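Local coordinates for sensor protein (Bacteroides thetaiotaomicron, PDB 2X7X) that binds beta-D-fructose through its periplasmic domain, the sensory part of a hybrid two-component system that probably signals by histidine kinase activity, at residues D25-E30 / D250-L255; I67-E72 / L92-I97; V132-L137 / I177-M182; T242-T247 / A274-T279. One frame throughout, in Å; residues are numbered along the deposited sequence.

Interaction 1: residues D25-E30 / D250-L255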
loop_
_atom_site.group_PDB
_atom_site.type_symbol
_atom_site.label_atom_id
_atom_site.label_comp_id
_atom_site.label_asym_id
_atom_site.label_seq_id
_atom_site.Cartn_x
_atom_site.Cartn_y
_atom_site.Cartn_z
ATOM N N ASP A 25 15.692 7.332 -9.059
ATOM C CA ASP A 25 16.033 7.068 -7.662
ATOM C C ASP A 25 15.962 5.596 -7.322
ATOM O O ASP A 25 16.734 5.131 -6.495
ATOM C CB ASP A 25 15.111 7.827 -6.707
ATOM C CG ASP A 25 15.305 9.332 -6.759
ATOM O OD1 ASP A 25 14.516 10.026 -6.086
ATOM O OD2 ASP A 25 16.215 9.832 -7.462
ATOM N N GLU A 26 15.036 4.867 -7.939
ATOM C CA GLU A 26 14.914 3.420 -7.704
ATOM C C GLU A 26 16.081 2.646 -8.314
ATOM O O GLU A 26 16.459 1.592 -7.813
ATOM C CB GLU A 26 13.586 2.872 -8.250
ATOM C CG GLU A 26 12.410 2.903 -7.281
ATOM C CD GLU A 26 11.051 2.676 -7.951
ATOM O OE1 GLU A 26 10.056 2.519 -7.219
ATOM O OE2 GLU A 26 10.953 2.651 -9.197
ATOM N N ILE A 27 16.629 3.173 -9.404
ATOM C CA ILE A 27 17.739 2.541 -10.105
ATOM C C ILE A 27 19.019 2.753 -9.299
ATOM O O ILE A 27 19.662 1.786 -8.877
ATOM C CB ILE A 27 17.883 3.087 -11.549
ATOM C CG1 ILE A 27 16.738 2.571 -12.423
ATOM C CG2 ILE A 27 19.234 2.704 -12.151
ATOM C CD1 ILE A 27 16.459 3.440 -13.639
ATOM N N LEU A 28 19.354 4.021 -9.072
ATOM C CA LEU A 28 20.470 4.404 -8.213
ATOM C C LEU A 28 20.447 3.674 -6.857
ATOM O O LEU A 28 21.487 3.214 -6.383
ATOM C CB LEU A 28 20.501 5.926 -8.008
ATOM C CG LEU A 28 20.583 6.823 -9.248
ATOM C CD1 LEU A 28 20.271 8.268 -8.893
ATOM C CD2 LEU A 28 21.939 6.728 -9.937
ATOM N N ARG A 29 19.269 3.554 -6.247
ATOM C CA ARG A 29 19.157 2.885 -4.952
ATOM C C ARG A 29 19.536 1.411 -5.064
ATOM O O ARG A 29 20.152 0.848 -4.152
ATOM C CB ARG A 29 17.753 3.032 -4.363
ATOM C CG ARG A 29 17.619 2.453 -2.959
ATOM C CD ARG A 29 16.169 2.324 -2.490
ATOM N NE ARG A 29 15.521 3.628 -2.447
ATOM C CZ ARG A 29 14.419 3.938 -3.122
ATOM N NH1 ARG A 29 13.920 5.163 -3.025
ATOM N NH2 ARG A 29 13.809 3.023 -3.877
ATOM N N GLU A 30 19.175 0.788 -6.181
ATOM C CA GLU A 30 19.520 -0.611 -6.402
ATOM C C GLU A 30 20.999 -0.769 -6.790
ATOM O O GLU A 30 21.583 -1.836 -6.594
ATOM C CB GLU A 30 18.602 -1.236 -7.456
ATOM C CG GLU A 30 18.580 -2.762 -7.467
ATOM C CD GLU A 30 17.894 -3.348 -6.255
ATOM O OE1 GLU A 30 17.070 -2.642 -5.621
ATOM O OE2 GLU A 30 18.183 -4.520 -5.928
ATOM N N ASP A 250 14.147 -0.827 -9.533
ATOM C CA ASP A 250 14.937 -1.956 -9.050
ATOM C C ASP A 250 14.969 -3.159 -10.007
ATOM O O ASP A 250 16.023 -3.774 -10.200
ATOM C CB ASP A 250 14.457 -2.399 -7.661
ATOM C CG ASP A 250 13.041 -2.936 -7.670
ATOM O OD1 ASP A 250 12.807 -3.989 -7.026
ATOM O OD2 ASP A 250 12.170 -2.302 -8.317
ATOM N N LYS A 251 13.821 -3.495 -10.596
ATOM C CA LYS A 251 13.742 -4.627 -11.518
ATOM C C LYS A 251 14.444 -4.314 -12.838
ATOM O O LYS A 251 14.843 -5.227 -13.562
ATOM C CB LYS A 251 12.291 -5.056 -11.755
ATOM C CG LYS A 251 11.673 -5.907 -10.630
ATOM C CD LYS A 251 10.331 -6.499 -11.080
ATOM C CE LYS A 251 9.457 -6.941 -9.903
ATOM N NZ LYS A 251 9.916 -8.234 -9.337
ATOM N N VAL A 252 14.584 -3.023 -13.139
ATOM C CA VAL A 252 15.303 -2.566 -14.323
ATOM C C VAL A 252 16.785 -2.833 -14.139
ATOM O O VAL A 252 17.421 -3.392 -15.025
ATOM C CB VAL A 252 15.065 -1.062 -14.608
ATOM C CG1 VAL A 252 16.047 -0.528 -15.640
ATOM C CG2 VAL A 252 13.652 -0.833 -15.082
ATOM N N LEU A 253 17.328 -2.448 -12.988
ATOM C CA LEU A 253 18.734 -2.694 -12.708
ATOM C C LEU A 253 19.084 -4.178 -12.575
ATOM O O LEU A 253 20.139 -4.603 -13.048
ATOM C CB LEU A 253 19.210 -1.929 -11.481
ATOM C CG LEU A 253 20.745 -1.825 -11.453
ATOM C CD1 LEU A 253 21.275 -0.964 -12.606
ATOM C CD2 LEU A 253 21.232 -1.288 -10.139
ATOM N N GLN A 254 18.210 -4.957 -11.941
ATOM C CA GLN A 254 18.425 -6.394 -11.824
ATOM C C GLN A 254 18.567 -7.035 -13.190
ATOM O O GLN A 254 19.320 -7.997 -13.360
ATOM C CB GLN A 254 17.291 -7.063 -11.059
ATOM C CG GLN A 254 17.658 -7.476 -9.646
ATOM C CD GLN A 254 16.677 -6.934 -8.621
ATOM O OE1 GLN A 254 16.969 -5.947 -7.942
ATOM N NE2 GLN A 254 15.499 -7.556 -8.523
ATOM N N LEU A 255 17.838 -6.493 -14.157
ATOM C CA LEU A 255 17.901 -6.960 -15.529
ATOM C C LEU A 255 19.261 -6.599 -16.119
ATOM O O LEU A 255 19.930 -7.455 -16.696
ATOM C CB LEU A 255 16.763 -6.340 -16.344
ATOM C CG LEU A 255 16.527 -6.730 -17.804
ATOM C CD1 LEU A 255 16.268 -8.228 -17.969
ATOM C CD2 LEU A 255 15.358 -5.916 -18.353
#
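Glu30 of helix 25-30 lies across Asp250 and Leu253 of helix 250-255 and buries the largest area of its segment. Its CB sits 3.8 Å from CD2 of Leu253, the methyl that also meets the Glu30 backbone. With CG anti to the backbone N (chi1 -162°) and a bend at chi2, the chain runs over the start of the other segment, Glu30 CG lying 3.9 Å from the backbone O of Asp250. At the tip, Glu30 OE1 approaches CB of Asp250 to 3.3 Å, while OE2 lies near the side-chain end of Gln254. The two carboxylates are turned 60° apart, with 4.7 Å between Glu30 OE1 and Asp250 OD1. Lys297 of the second subunit forms a salt bridge to Glu30 OE1, probably easing the like charges. Next to this polar end, Ile27 adds apolar packing: its CG2 meets CD1 of Leu253 at 4.2 Å and its CD1 makes a looser contact with CG1 of Val252. The segment axes approach to 8.1 Å, crossing at -50°. Val252 also packs on Val93 and Ile106, and Ile27 on Val39, so this helix pair covers one face of the parallel sheet in the first lobe of a periplasmic-binding-protein fold.

Interaction 2: residues I67-E72 / L92-I97. With FRU (beta-D-fructofuranose), chain E.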
loop_
_atom_site.group_PDB
_atom_site.type_symbol
_atom_site.label_atom_id
_atom_site.label_comp_id
_atom_site.label_asym_id
_atom_site.label_seq_id
_atom_site.Cartn_x
_atom_site.Cartn_y
_atom_site.Cartn_z
ATOM N N ILE A 67 20.323 1.776 -20.949
ATOM C CA ILE A 67 18.897 1.763 -20.632
ATOM C C ILE A 67 18.251 2.987 -21.268
ATOM O O ILE A 67 18.610 4.125 -20.956
ATOM C CB ILE A 67 18.632 1.748 -19.100
ATOM C CG1 ILE A 67 19.126 0.449 -18.468
ATOM C CG2 ILE A 67 17.144 1.877 -18.802
ATOM C CD1 ILE A 67 19.362 0.570 -16.980
ATOM N N ILE A 68 17.300 2.748 -22.165
ATOM C CA ILE A 68 16.608 3.846 -22.843
ATOM C C ILE A 68 15.084 3.716 -22.830
ATOM O O ILE A 68 14.526 2.620 -22.955
ATOM C CB ILE A 68 17.112 4.047 -24.318
ATOM C CG1 ILE A 68 16.445 5.267 -24.956
ATOM C CG2 ILE A 68 16.853 2.816 -25.157
ATOM C CD1 ILE A 68 16.911 5.592 -26.341
ATOM N N SER A 69 14.429 4.863 -22.690
ATOM C CA SER A 69 13.000 4.997 -22.916
ATOM C C SER A 69 12.766 5.891 -24.141
ATOM O O SER A 69 12.889 7.116 -24.057
ATOM C CB SER A 69 12.324 5.565 -21.666
ATOM O OG SER A 69 11.078 6.157 -22.000
ATOM N N ALA A 70 12.416 5.272 -25.271
ATOM C CA ALA A 70 12.365 5.950 -26.583
ATOM C C ALA A 70 11.253 6.998 -26.754
ATOM O O ALA A 70 10.078 6.650 -26.876
ATOM C CB ALA A 70 12.298 4.911 -27.700
ATOM N N ASN A 71 11.646 8.272 -26.802
ATOM C CA ASN A 71 10.717 9.420 -26.829
ATOM C C ASN A 71 9.559 9.283 -27.805
ATOM O O ASN A 71 8.405 9.497 -27.443
ATOM C CB ASN A 71 11.468 10.720 -27.109
ATOM C CG ASN A 71 10.573 11.941 -27.022
ATOM O OD1 ASN A 71 10.065 12.268 -25.960
ATOM N ND2 ASN A 71 10.396 12.630 -28.136
ATOM N N GLU A 72 9.888 8.964 -29.049
ATOM C CA GLU A 72 8.913 8.580 -30.043
ATOM C C GLU A 72 9.499 7.351 -30.696
ATOM O O GLU A 72 10.714 7.207 -30.728
ATOM C CB GLU A 72 8.697 9.690 -31.066
ATOM C CG GLU A 72 8.294 11.008 -30.436
ATOM C CD GLU A 72 7.677 11.980 -31.411
ATOM O OE1 GLU A 72 8.209 13.100 -31.547
ATOM O OE2 GLU A 72 6.653 11.633 -32.039
ATOM N N LEU A 92 15.254 -1.638 -23.316
ATOM C CA LEU A 92 14.127 -0.758 -23.528
ATOM C C LEU A 92 13.223 -0.796 -22.311
ATOM O O LEU A 92 12.794 -1.874 -21.873
ATOM C CB LEU A 92 13.344 -1.159 -24.783
ATOM C CG LEU A 92 14.075 -1.198 -26.131
ATOM C CD1 LEU A 92 13.109 -1.648 -27.177
ATOM C CD2 LEU A 92 14.682 0.144 -26.518
ATOM N N VAL A 93 12.951 0.387 -21.762
ATOM C CA VAL A 93 11.988 0.533 -20.676
ATOM C C VAL A 93 10.778 1.353 -21.111
ATOM O O VAL A 93 10.934 2.398 -21.768
ATOM C CB VAL A 93 12.607 1.213 -19.425
ATOM C CG1 VAL A 93 11.614 1.179 -18.285
ATOM C CG2 VAL A 93 13.843 0.490 -18.993
ATOM N N ASP A 94 9.586 0.884 -20.728
ATOM C CA ASP A 94 8.355 1.692 -20.793
ATOM C C ASP A 94 7.929 2.030 -22.235
ATOM O O ASP A 94 6.908 1.535 -22.700
ATOM C CB ASP A 94 8.471 2.923 -19.847
ATOM C CG ASP A 94 7.751 4.155 -20.357
ATOM O OD1 ASP A 94 6.535 4.093 -20.631
ATOM O OD2 ASP A 94 8.395 5.218 -20.464
ATOM N N ARG A 95 8.696 2.848 -22.942
ATOM C CA ARG A 95 8.411 3.113 -24.347
ATOM C C ARG A 95 9.217 2.182 -25.238
ATOM O O ARG A 95 10.269 1.702 -24.833
ATOM C CB ARG A 95 8.703 4.558 -24.687
ATOM C CG ARG A 95 8.038 5.489 -23.742
ATOM C CD ARG A 95 7.911 6.876 -24.299
ATOM N NE ARG A 95 7.319 7.739 -23.281
ATOM C CZ ARG A 95 7.247 9.058 -23.360
ATOM N NH1 ARG A 95 7.730 9.718 -24.414
ATOM N NH2 ARG A 95 6.698 9.715 -22.365
ATOM N N LYS A 96 8.702 1.913 -26.436
ATOM C CA LYS A 96 9.296 0.932 -27.356
ATOM C C LYS A 96 9.823 1.598 -28.638
ATOM O O LYS A 96 9.569 2.779 -28.897
ATOM C CB LYS A 96 8.249 -0.105 -27.798
ATOM C CG LYS A 96 7.687 -1.067 -26.763
ATOM C CD LYS A 96 6.391 -1.634 -27.349
ATOM C CE LYS A 96 5.709 -2.644 -26.466
ATOM N NZ LYS A 96 4.316 -2.928 -26.955
ATOM N N ILE A 97 10.530 0.809 -29.446
ATOM C CA ILE A 97 10.908 1.201 -30.803
ATOM C C ILE A 97 10.190 0.294 -31.798
ATOM O O ILE A 97 9.310 -0.485 -31.412
ATOM C CB ILE A 97 12.439 1.174 -31.024
ATOM C CG1 ILE A 97 13.018 -0.207 -30.718
ATOM C CG2 ILE A 97 13.119 2.253 -30.189
ATOM C CD1 ILE A 97 14.448 -0.399 -31.181
HETATM C C1 FRU E . 6.531 9.953 -17.492
HETATM C C2 FRU E . 5.305 9.775 -18.369
HETATM C C3 FRU E . 4.128 9.182 -17.599
HETATM C C4 FRU E . 3.515 8.248 -18.624
HETATM C C5 FRU E . 4.764 7.689 -19.292
HETATM C C6 FRU E . 4.557 7.130 -20.698
HETATM O O1 FRU E . 7.461 10.819 -18.137
HETATM O O2 FRU E . 4.986 11.038 -18.964
HETATM O O3 FRU E . 3.223 10.180 -17.103
HETATM O O4 FRU E . 2.686 7.240 -18.033
HETATM O O5 FRU E . 5.616 8.833 -19.388
HETATM O O6 FRU E . 5.781 6.524 -21.159
HETATM O O HOH W 1 12.712 2.533 -25.151
HETATM O O HOH W 2 8.026 5.191 -28.092
#
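At the fructose pocket, Ser69 and Asn71 meet Asp94 and Arg95 where two neighbouring parallel strands end in loops. The strands are joined by Val93 N to Ile68 O (3.0 Å), and the side chains of Ile68 and Leu92 lie side by side, CG2 against CD2. Beyond them, Ser69 OG donates to Asp94 OD2 on the anti side, 35° out of the carboxylate plane. Asp94 OD2 also forms a salt bridge with Arg20, while Asp94 OD1 accepts from fructose O6 (2.6 Å) and probably from Tyr245 OH. The Arg95 chain, extended from CG to NE, carries its guanidinium to the sugar: NE donates to fructose O6 (2.9 Å) and NH2 to O5 (3.3 Å). Arg95 NH1 uses an in-plane lone pair of Asn71 O (3.1 Å), though the N-H is bent to 136°, which helps fix the group's rotation. One water ties Ile68 O, Ala70 N and Arg95 O together. Ligand-binding loops at the carboxyl ends of parallel strands, here in a beta-alpha-beta unit, are characteristic of the periplasmic-binding-protein fold.

Interaction 3: residues V132-L137 / I177-M182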
loop_
_atom_site.group_PDB
_atom_site.type_symbol
_atom_site.label_atom_id
_atom_site.label_comp_id
_atom_site.label_asym_id
_atom_site.label_seq_id
_atom_site.Cartn_x
_atom_site.Cartn_y
_atom_site.Cartn_z
ATOM N N VAL A 132 -14.273 12.396 -24.010
ATOM C CA VAL A 132 -13.185 13.062 -24.716
ATOM C C VAL A 132 -11.848 12.453 -24.261
ATOM O O VAL A 132 -11.714 12.071 -23.088
ATOM C CB VAL A 132 -13.231 14.616 -24.572
ATOM C CG1 VAL A 132 -14.484 15.165 -25.220
ATOM C CG2 VAL A 132 -13.174 15.065 -23.113
ATOM N N GLU A 133 -10.888 12.344 -25.190
ATOM C CA GLU A 133 -9.564 11.754 -24.935
ATOM C C GLU A 133 -8.461 12.774 -25.107
ATOM O O GLU A 133 -8.422 13.489 -26.094
ATOM C CB GLU A 133 -9.292 10.574 -25.873
ATOM C CG GLU A 133 -8.029 9.771 -25.547
ATOM C CD GLU A 133 -7.788 8.577 -26.477
ATOM O OE1 GLU A 133 -8.285 8.579 -27.622
ATOM O OE2 GLU A 133 -7.069 7.634 -26.083
ATOM N N LEU A 134 -7.557 12.830 -24.138
ATOM C CA LEU A 134 -6.379 13.679 -24.203
ATOM C C LEU A 134 -5.138 12.785 -24.124
ATOM O O LEU A 134 -4.818 12.211 -23.085
ATOM C CB LEU A 134 -6.426 14.729 -23.084
ATOM C CG LEU A 134 -7.592 15.741 -23.152
ATOM C CD1 LEU A 134 -7.926 16.366 -21.805
ATOM C CD2 LEU A 134 -7.329 16.848 -24.156
ATOM N N THR A 135 -4.447 12.656 -25.242
ATOM C CA THR A 135 -3.390 11.648 -25.378
ATOM C C THR A 135 -2.001 12.170 -25.015
ATOM O O THR A 135 -1.755 13.375 -24.998
ATOM C CB THR A 135 -3.343 11.086 -26.836
ATOM O OG1 THR A 135 -2.605 11.970 -27.693
ATOM C CG2 THR A 135 -4.738 10.936 -27.392
ATOM N N GLY A 136 -1.084 11.249 -24.760
ATOM C CA GLY A 136 0.349 11.576 -24.735
ATOM C C GLY A 136 0.837 11.858 -26.141
ATOM O O GLY A 136 0.076 11.754 -27.107
ATOM N N LEU A 137 2.108 12.223 -26.250
ATOM C CA LEU A 137 2.746 12.508 -27.538
ATOM C C LEU A 137 2.422 11.407 -28.537
ATOM O O LEU A 137 2.740 10.240 -28.299
ATOM C CB LEU A 137 4.260 12.622 -27.336
ATOM C CG LEU A 137 5.141 13.230 -28.437
ATOM C CD1 LEU A 137 4.700 14.622 -28.858
ATOM C CD2 LEU A 137 6.593 13.266 -27.943
ATOM N N ILE A 177 -5.599 23.853 -22.481
ATOM C CA ILE A 177 -6.040 24.504 -23.704
ATOM C C ILE A 177 -6.967 23.584 -24.472
ATOM O O ILE A 177 -8.073 23.965 -24.817
ATOM C CB ILE A 177 -4.852 24.921 -24.590
ATOM C CG1 ILE A 177 -3.934 25.879 -23.820
ATOM C CG2 ILE A 177 -5.330 25.524 -25.922
ATOM C CD1 ILE A 177 -4.639 27.115 -23.320
ATOM N N GLU A 178 -6.524 22.360 -24.722
ATOM C CA GLU A 178 -7.334 21.433 -25.521
ATOM C C GLU A 178 -8.700 21.159 -24.882
ATOM O O GLU A 178 -9.720 21.161 -25.581
ATOM C CB GLU A 178 -6.564 20.150 -25.806
ATOM C CG GLU A 178 -5.425 20.360 -26.766
ATOM C CD GLU A 178 -4.331 19.335 -26.599
ATOM O OE1 GLU A 178 -4.493 18.419 -25.762
ATOM O OE2 GLU A 178 -3.297 19.442 -27.301
ATOM N N MET A 179 -8.728 20.966 -23.558
ATOM C CA MET A 179 -9.994 20.763 -22.846
ATOM C C MET A 179 -10.922 21.983 -22.966
ATOM O O MET A 179 -12.148 21.824 -23.051
ATOM C CB MET A 179 -9.756 20.397 -21.380
ATOM C CG MET A 179 -10.990 19.931 -20.638
ATOM S SD MET A 179 -11.721 18.397 -21.288
ATOM C CE MET A 179 -13.382 18.520 -20.624
ATOM N N ASP A 180 -10.338 23.188 -22.968
ATOM C CA ASP A 180 -11.082 24.423 -23.174
ATOM C C ASP A 180 -11.805 24.351 -24.484
ATOM O O ASP A 180 -12.996 24.619 -24.556
ATOM C CB ASP A 180 -10.147 25.614 -23.245
ATOM C CG ASP A 180 -9.986 26.314 -21.931
ATOM O OD1 ASP A 180 -10.495 25.834 -20.901
ATOM O OD2 ASP A 180 -9.329 27.365 -21.924
ATOM N N SER A 181 -11.074 23.983 -25.527
ATOM C CA SER A 181 -11.653 23.879 -26.851
ATOM C C SER A 181 -12.791 22.849 -26.876
ATOM O O SER A 181 -13.820 23.084 -27.502
ATOM C CB SER A 181 -10.569 23.553 -27.884
ATOM O OG SER A 181 -11.134 23.365 -29.170
ATOM N N MET A 182 -12.615 21.729 -26.179
ATOM C CA MET A 182 -13.635 20.679 -26.151
ATOM C C MET A 182 -14.921 21.104 -25.423
ATOM O O MET A 182 -16.031 20.851 -25.917
ATOM C CB MET A 182 -13.072 19.381 -25.573
ATOM C CG MET A 182 -12.062 18.704 -26.467
ATOM S SD MET A 182 -11.100 17.448 -25.605
ATOM C CE MET A 182 -10.175 16.745 -26.961
#
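Glu178 brings the flat group that touches across this contact: its carboxylate OE1 lies 3.6 Å from methyl CD2 of Leu134, a van der Waals approach without a polar partner on the strand. No ring takes part, and the carboxylate of Glu133 belongs to the other side of the strand, where its two oxygens are hydrogen-bonded to His147 and His195. The rest is methionine and branched aliphatic packing. Leu134 CD2 also has CB of Glu178 at 3.8 Å, the two side chains sliding past each other in opposite directions, and CE of Met182 lies 4.0 Å from the same methyl. Met182, extended beyond CG, slides past Val132 in the opposite direction: its SD rests on CB of Val132 at 3.7 Å and CE continues to the backbone O of Glu133. Met179 is instead bent at chi2 (63°), and this turn brings its SD to CG2 of Val132 at 4.1 Å, the two side chains meeting at about a right angle. The segments run nearly antiparallel, at 162°, with axes 9.9 Å apart. Strand 128-135 lies between strands 159-167 and 191-194, and helix 172-185, which connects these two flanking strands in sequence, runs over its face. Helix 199-209 packs beside it, Ile199 and Ala203 touching Leu134 and Ala206 touching Met179.

Interaction 4: residues T242-T247 / A274-T279. With FRU (beta-D-fructofuranose), chain E; PO4 (phosphate ion), chain D.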
loop_
_atom_site.group_PDB
_atom_site.type_symbol
_atom_site.label_atom_id
_atom_site.label_comp_id
_atom_site.label_asym_id
_atom_site.label_seq_id
_atom_site.Cartn_x
_atom_site.Cartn_y
_atom_site.Cartn_z
ATOM N N THR A 242 -7.483 6.240 -11.484
ATOM C CA THR A 242 -6.230 6.241 -12.219
ATOM C C THR A 242 -5.605 4.850 -12.161
ATOM O O THR A 242 -5.923 4.062 -11.279
ATOM C CB THR A 242 -5.264 7.351 -11.739
ATOM O OG1 THR A 242 -4.108 7.372 -12.588
ATOM C CG2 THR A 242 -4.853 7.141 -10.271
ATOM N N PHE A 243 -4.753 4.537 -13.127
ATOM C CA PHE A 243 -4.177 3.193 -13.225
ATOM C C PHE A 243 -2.708 3.218 -12.922
ATOM O O PHE A 243 -2.000 4.132 -13.353
ATOM C CB PHE A 243 -4.455 2.584 -14.601
ATOM C CG PHE A 243 -5.869 2.159 -14.769
ATOM C CD1 PHE A 243 -6.238 0.840 -14.531
ATOM C CD2 PHE A 243 -6.853 3.096 -15.088
ATOM C CE1 PHE A 243 -7.567 0.446 -14.658
ATOM C CE2 PHE A 243 -8.175 2.731 -15.213
ATOM C CZ PHE A 243 -8.542 1.404 -15.008
ATOM N N ILE A 244 -2.257 2.238 -12.148
ATOM C CA ILE A 244 -0.857 2.134 -11.778
ATOM C C ILE A 244 -0.013 1.924 -13.019
ATOM O O ILE A 244 -0.189 0.938 -13.732
ATOM C CB ILE A 244 -0.616 0.981 -10.780
ATOM C CG1 ILE A 244 -1.200 1.350 -9.405
ATOM C CG2 ILE A 244 0.883 0.633 -10.694
ATOM C CD1 ILE A 244 -0.904 0.342 -8.308
ATOM N N TYR A 245 0.866 2.875 -13.306
ATOM C CA TYR A 245 1.886 2.670 -14.323
ATOM C C TYR A 245 3.223 2.564 -13.608
ATOM O O TYR A 245 3.827 3.586 -13.235
ATOM C CB TYR A 245 1.885 3.779 -15.375
ATOM C CG TYR A 245 2.711 3.427 -16.595
ATOM C CD1 TYR A 245 2.426 2.270 -17.343
ATOM C CD2 TYR A 245 3.773 4.225 -17.001
ATOM C CE1 TYR A 245 3.180 1.925 -18.472
ATOM C CE2 TYR A 245 4.530 3.893 -18.126
ATOM C CZ TYR A 245 4.226 2.740 -18.857
ATOM O OH TYR A 245 4.955 2.393 -19.978
ATOM N N PRO A 246 3.675 1.327 -13.379
ATOM C CA PRO A 246 4.764 1.076 -12.421
ATOM C C PRO A 246 6.136 1.455 -12.951
ATOM O O PRO A 246 6.452 1.224 -14.122
ATOM C CB PRO A 246 4.679 -0.432 -12.161
ATOM C CG PRO A 246 4.060 -1.004 -13.415
ATOM C CD PRO A 246 3.162 0.087 -13.989
ATOM N N THR A 247 6.925 2.053 -12.068
ATOM C CA THR A 247 8.274 2.500 -12.370
ATOM C C THR A 247 9.252 1.328 -12.240
ATOM O O THR A 247 10.044 1.086 -13.151
ATOM C CB THR A 247 8.689 3.656 -11.450
ATOM O OG1 THR A 247 8.492 3.272 -10.089
ATOM C CG2 THR A 247 7.855 4.897 -11.719
ATOM N N ALA A 274 -3.014 -1.837 -11.941
ATOM C CA ALA A 274 -4.233 -1.966 -11.139
ATOM C C ALA A 274 -4.931 -0.620 -11.127
ATOM O O ALA A 274 -4.285 0.426 -11.242
ATOM C CB ALA A 274 -3.921 -2.404 -9.721
ATOM N N VAL A 275 -6.250 -0.651 -11.001
ATOM C CA VAL A 275 -7.022 0.562 -10.861
ATOM C C VAL A 275 -6.894 1.086 -9.426
ATOM O O VAL A 275 -6.820 0.308 -8.463
ATOM C CB VAL A 275 -8.504 0.331 -11.245
ATOM C CG1 VAL A 275 -9.262 -0.443 -10.151
ATOM C CG2 VAL A 275 -9.195 1.642 -11.563
ATOM N N VAL A 276 -6.848 2.409 -9.307
ATOM C CA VAL A 276 -6.863 3.092 -8.032
ATOM C C VAL A 276 -7.992 4.095 -8.051
ATOM O O VAL A 276 -8.035 4.957 -8.916
ATOM C CB VAL A 276 -5.547 3.845 -7.780
ATOM C CG1 VAL A 276 -5.624 4.676 -6.491
ATOM C CG2 VAL A 276 -4.371 2.880 -7.740
ATOM N N ASP A 277 -8.891 4.003 -7.081
ATOM C CA ASP A 277 -10.043 4.892 -7.014
ATOM C C ASP A 277 -10.493 5.057 -5.567
ATOM O O ASP A 277 -9.792 4.615 -4.646
ATOM C CB ASP A 277 -11.177 4.371 -7.907
ATOM C CG ASP A 277 -11.576 2.942 -7.585
ATOM O OD1 ASP A 277 -11.248 2.425 -6.499
ATOM O OD2 ASP A 277 -12.258 2.321 -8.421
ATOM N N ARG A 278 -11.654 5.682 -5.364
ATOM C CA ARG A 278 -12.152 5.954 -4.011
ATOM C C ARG A 278 -12.167 4.731 -3.093
ATOM O O ARG A 278 -11.780 4.827 -1.941
ATOM C CB ARG A 278 -13.517 6.662 -4.036
ATOM C CG ARG A 278 -13.380 8.220 -4.026
ATOM C CD ARG A 278 -14.665 8.998 -4.464
ATOM N N THR A 279 -12.567 3.583 -3.616
ATOM C CA THR A 279 -12.685 2.380 -2.797
ATOM C C THR A 279 -11.338 1.873 -2.238
ATOM O O THR A 279 -11.319 1.235 -1.185
ATOM C CB THR A 279 -13.453 1.226 -3.546
ATOM O OG1 THR A 279 -12.535 0.445 -4.322
ATOM C CG2 THR A 279 -14.540 1.791 -4.500
HETATM C C1 FRU E . 6.531 9.953 -17.492
HETATM C C2 FRU E . 5.305 9.775 -18.369
HETATM C C3 FRU E . 4.128 9.182 -17.599
HETATM C C4 FRU E . 3.515 8.248 -18.624
HETATM C C5 FRU E . 4.764 7.689 -19.292
HETATM C C6 FRU E . 4.557 7.130 -20.698
HETATM O O1 FRU E . 7.461 10.819 -18.137
HETATM O O2 FRU E . 4.986 11.038 -18.964
HETATM O O3 FRU E . 3.223 10.180 -17.103
HETATM O O4 FRU E . 2.686 7.240 -18.033
HETATM O O5 FRU E . 5.616 8.833 -19.388
HETATM O O6 FRU E . 5.781 6.524 -21.159
HETATM P P PO4 D . -7.496 -4.392 -10.674
HETATM O O1 PO4 D . -8.197 -5.414 -11.538
HETATM O O2 PO4 D . -8.224 -4.258 -9.359
HETATM O O3 PO4 D . -6.099 -4.856 -10.382
HETATM O O4 PO4 D . -7.448 -3.066 -11.393
#
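Thr242 and Val276 form an antiparallel hydrogen-bonded pair: Thr242 N donates to Val276 O (2.9 Å), and Val276 N returns a bond to Thr242 O (2.7 Å). The next pair, Phe243 with Val275, is non-hydrogen-bonded, and Ile244 N to Ala274 O (2.9 Å) closes the ladder. Over these few residues the strand directions make an angle of 137°. The CG2 methyl of Val275 lies over one face of the Phe243 ring in a CH-pi contact, 3.9 Å from the ring centroid and offset toward the rim. The chi1 of 75° puts this methyl anti to the Val275 backbone N. On the other sheet face, Thr242 and Val276 point the same way, and CG2 of Val276 packs on CG1 of Ile244 at 3.9 Å, where Met284 of helix 281-304 touches both. Beyond the strand, Tyr245 enters the sugar pocket, its CD2 3.4 Å from fructose O4. Val275 N donates to O4 of a phosphate (2.7 Å), probably from the crystallisation liquor. The chemistry thus implies a backbone-bonded edge strand with largely apolar packing on both faces, Thr242 OG1 being bonded to Asp197, whose outward Val275 N-H can still take an anion.

How the interactions relate
From the N terminus, helix 25-30 opens interaction 1, which closes only at 250-255; interactions 2 and 3 are nested within that loop, one after the other. Interaction 4 opens at 242-247, just before that closure, and ends at 274-279, so it crosses interaction 1. Interactions 1 and 2 touch through Val252 and Ile67 in the first lobe, while interactions 3 and 4 reach the mixed sheet of the second without touching. Segment 242-247 leads from that sheet back to the first lobe, where Thr247 probably bonds to Glu26 of interaction 1. Packing of Leu137 on Asn71 and Glu72 joins interactions 2 and 3 across the lobes, and fructose touches both interactions 2 and 4.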